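Side-chain contact in HydG protein (Carboxydothermus hydrogenoformans, PDB 4RTB), which is a radical SAM maturase of [FeFe]-hydrogenase that binds a [4Fe-4S] cluster and S-adenosylmethionine and probably makes carbon monoxide and cyanide: residues E377-L382 and F424-Y429. Numbering follows the deposited sequence.
Sequences EIVEVL and FSFVEY
The backbone bond from Tyr429 N to Ser425 O (3.0 Å) is part of the helical turn that sets Phe426 and Tyr429, three residues apart, on one side of their helix, where both rings meet Val379. The contact itself is apolar and small, 115 Å² in all, and Val379 is its whole contribution from 377-382. With CG1 anti to the backbone N (chi1 165°), the valine puts CG1 where it reaches both rings, while CG2 faces Tyr429 alone. Val379 CG1 arrives at the edge of the Phe426 ring, in its plane, 3.9 Å from Phe426 CE2, and also lies 4.0 Å from Tyr429 CE1. Val379 CG2 lies 3.9 Å from Tyr429 OH. A short branched residue suits a place where the helices stay well apart, Val379 CA to Phe426 CA being 10.0 Å, and long flat rings do the reaching. Helix 375-384 leads into strand 388-390, an extra parallel partner of 95-105 beside the ring of the radical SAM (βα)8 barrel; helix 419-432 opens the C-terminal helical region, so the contact joins the barrel's edge to these helices. Replacing Val379 by an alanine is likely to leave the Phe426 edge and the Tyr429 phenol end without their methyl neighbours, opening a gap between the two helices. Tyr429 also meets the Phe391 ring, their planes about 20° apart, and Phe426 touches Leu448 of helix 438-454. Beside the valine, Glu380 forms a salt bridge with Lys443 of that helix.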
loop_
_atom_site.group_PDB
_atom_site.type_symbol
_atom_site.label_atom_id
_atom_site.label_comp_id
_atom_site.label_asym_id
_atom_site.label_seq_id
_atom_site.Cartn_x
_atom_site.Cartn_y
_atom_site.Cartn_z
ATOM N N GLU A 377 -13.475 -13.820 -8.387
ATOM C CA GLU A 377 -14.635 -13.228 -7.730
ATOM C C GLU A 377 -14.479 -11.721 -7.552
ATOM O O GLU A 377 -15.345 -10.948 -7.966
ATOM C CB GLU A 377 -14.879 -13.890 -6.371
ATOM C CG GLU A 377 -15.836 -15.070 -6.423
ATOM C CD GLU A 377 -15.773 -15.939 -5.180
ATOM O OE1 GLU A 377 -15.656 -15.386 -4.064
ATOM O OE2 GLU A 377 -15.833 -17.178 -5.323
ATOM N N ILE A 378 -13.373 -11.303 -6.945
ATOM C CA ILE A 378 -13.172 -9.889 -6.663
ATOM C C ILE A 378 -12.951 -9.103 -7.952
ATOM O O ILE A 378 -13.211 -7.903 -7.994
ATOM C CB ILE A 378 -11.986 -9.657 -5.690
ATOM C CG1 ILE A 378 -10.717 -9.244 -6.437
ATOM C CG2 ILE A 378 -11.747 -10.881 -4.820
ATOM C CD1 ILE A 378 -10.299 -7.815 -6.173
ATOM N N VAL A 379 -12.480 -9.775 -9.000
ATOM C CA VAL A 379 -12.340 -9.125 -10.300
ATOM C C VAL A 379 -13.721 -8.883 -10.890
ATOM O O VAL A 379 -13.986 -7.830 -11.468
ATOM C CB VAL A 379 -11.489 -9.964 -11.278
ATOM C CG1 VAL A 379 -11.661 -9.472 -12.705
ATOM C CG2 VAL A 379 -10.026 -9.918 -10.873
ATOM N N GLU A 380 -14.594 -9.872 -10.731
ATOM C CA GLU A 380 -15.996 -9.751 -11.112
ATOM C C GLU A 380 -16.631 -8.548 -10.416
ATOM O O GLU A 380 -17.192 -7.654 -11.065
ATOM C CB GLU A 380 -16.741 -11.036 -10.751
ATOM C CG GLU A 380 -17.814 -11.474 -11.728
ATOM C CD GLU A 380 -18.280 -12.893 -11.453
ATOM O OE1 GLU A 380 -17.724 -13.534 -10.532
ATOM O OE2 GLU A 380 -19.195 -13.370 -12.156
ATOM N N VAL A 381 -16.525 -8.526 -9.090
ATOM C CA VAL A 381 -17.079 -7.436 -8.297
ATOM C C VAL A 381 -16.519 -6.081 -8.729
ATOM O O VAL A 381 -17.273 -5.127 -8.908
ATOM C CB VAL A 381 -16.809 -7.636 -6.793
ATOM C CG1 VAL A 381 -17.412 -6.496 -5.987
ATOM C CG2 VAL A 381 -17.367 -8.973 -6.329
ATOM N N LEU A 382 -15.203 -6.004 -8.905
ATOM C CA LEU A 382 -14.565 -4.767 -9.344
ATOM C C LEU A 382 -15.114 -4.307 -10.686
ATOM O O LEU A 382 -15.396 -3.124 -10.882
ATOM C CB LEU A 382 -13.048 -4.939 -9.444
ATOM C CG LEU A 382 -12.255 -4.923 -8.137
ATOM C CD1 LEU A 382 -10.766 -5.051 -8.416
ATOM C CD2 LEU A 382 -12.551 -3.658 -7.357
ATOM N N PHE A 424 -4.404 -3.414 -21.460
ATOM C CA PHE A 424 -3.814 -4.628 -22.007
ATOM C C PHE A 424 -3.373 -5.615 -20.938
ATOM O O PHE A 424 -3.353 -6.820 -21.187
ATOM C CB PHE A 424 -2.647 -4.279 -22.926
ATOM C CG PHE A 424 -3.086 -3.819 -24.278
ATOM C CD1 PHE A 424 -3.614 -4.722 -25.184
ATOM C CD2 PHE A 424 -3.005 -2.484 -24.637
ATOM C CE1 PHE A 424 -4.035 -4.308 -26.429
ATOM C CE2 PHE A 424 -3.426 -2.063 -25.882
ATOM C CZ PHE A 424 -3.944 -2.977 -26.778
ATOM N N SER A 425 -3.027 -5.124 -19.754
ATOM C CA SER A 425 -2.735 -6.031 -18.652
ATOM C C SER A 425 -4.002 -6.816 -18.319
ATOM O O SER A 425 -3.969 -8.042 -18.143
ATOM C CB SER A 425 -2.219 -5.276 -17.424
ATOM O OG SER A 425 -3.211 -4.425 -16.882
ATOM N N PHE A 426 -5.126 -6.106 -18.269
ATOM C CA PHE A 426 -6.409 -6.748 -18.004
ATOM C C PHE A 426 -6.815 -7.670 -19.154
ATOM O O PHE A 426 -7.436 -8.712 -18.933
ATOM C CB PHE A 426 -7.492 -5.700 -17.755
ATOM C CG PHE A 426 -8.813 -6.282 -17.340
ATOM C CD1 PHE A 426 -9.945 -6.090 -18.114
ATOM C CD2 PHE A 426 -8.920 -7.029 -16.177
ATOM C CE1 PHE A 426 -11.164 -6.625 -17.734
ATOM C CE2 PHE A 426 -10.134 -7.569 -15.792
ATOM C CZ PHE A 426 -11.257 -7.366 -16.572
ATOM N N VAL A 427 -6.463 -7.285 -20.378
ATOM C CA VAL A 427 -6.703 -8.128 -21.543
ATOM C C VAL A 427 -5.977 -9.454 -21.357
ATOM O O VAL A 427 -6.568 -10.522 -21.524
ATOM C CB VAL A 427 -6.234 -7.458 -22.859
ATOM C CG1 VAL A 427 -6.237 -8.462 -24.001
ATOM C CG2 VAL A 427 -7.112 -6.267 -23.208
ATOM N N GLU A 428 -4.702 -9.376 -20.989
ATOM C CA GLU A 428 -3.889 -10.568 -20.766
ATOM C C GLU A 428 -4.467 -11.438 -19.661
ATOM O O GLU A 428 -4.486 -12.669 -19.773
ATOM C CB GLU A 428 -2.449 -10.189 -20.425
ATOM C CG GLU A 428 -1.560 -11.390 -20.153
ATOM C CD GLU A 428 -0.099 -11.095 -20.399
ATOM O OE1 GLU A 428 0.227 -9.926 -20.686
ATOM O OE2 GLU A 428 0.720 -12.032 -20.312
ATOM N N TYR A 429 -4.936 -10.797 -18.595
ATOM C CA TYR A 429 -5.605 -11.534 -17.531
ATOM C C TYR A 429 -6.797 -12.310 -18.076
ATOM O O TYR A 429 -6.935 -13.507 -17.820
ATOM C CB TYR A 429 -6.074 -10.601 -16.416
ATOM C CG TYR A 429 -6.900 -11.317 -15.372
ATOM C CD1 TYR A 429 -8.288 -11.274 -15.403
ATOM C CD2 TYR A 429 -6.291 -12.059 -14.369
ATOM C CE1 TYR A 429 -9.045 -11.938 -14.457
ATOM C CE2 TYR A 429 -7.039 -12.727 -13.419
ATOM C CZ TYR A 429 -8.416 -12.662 -13.468
ATOM O OH TYR A 429 -9.166 -13.323 -12.522
#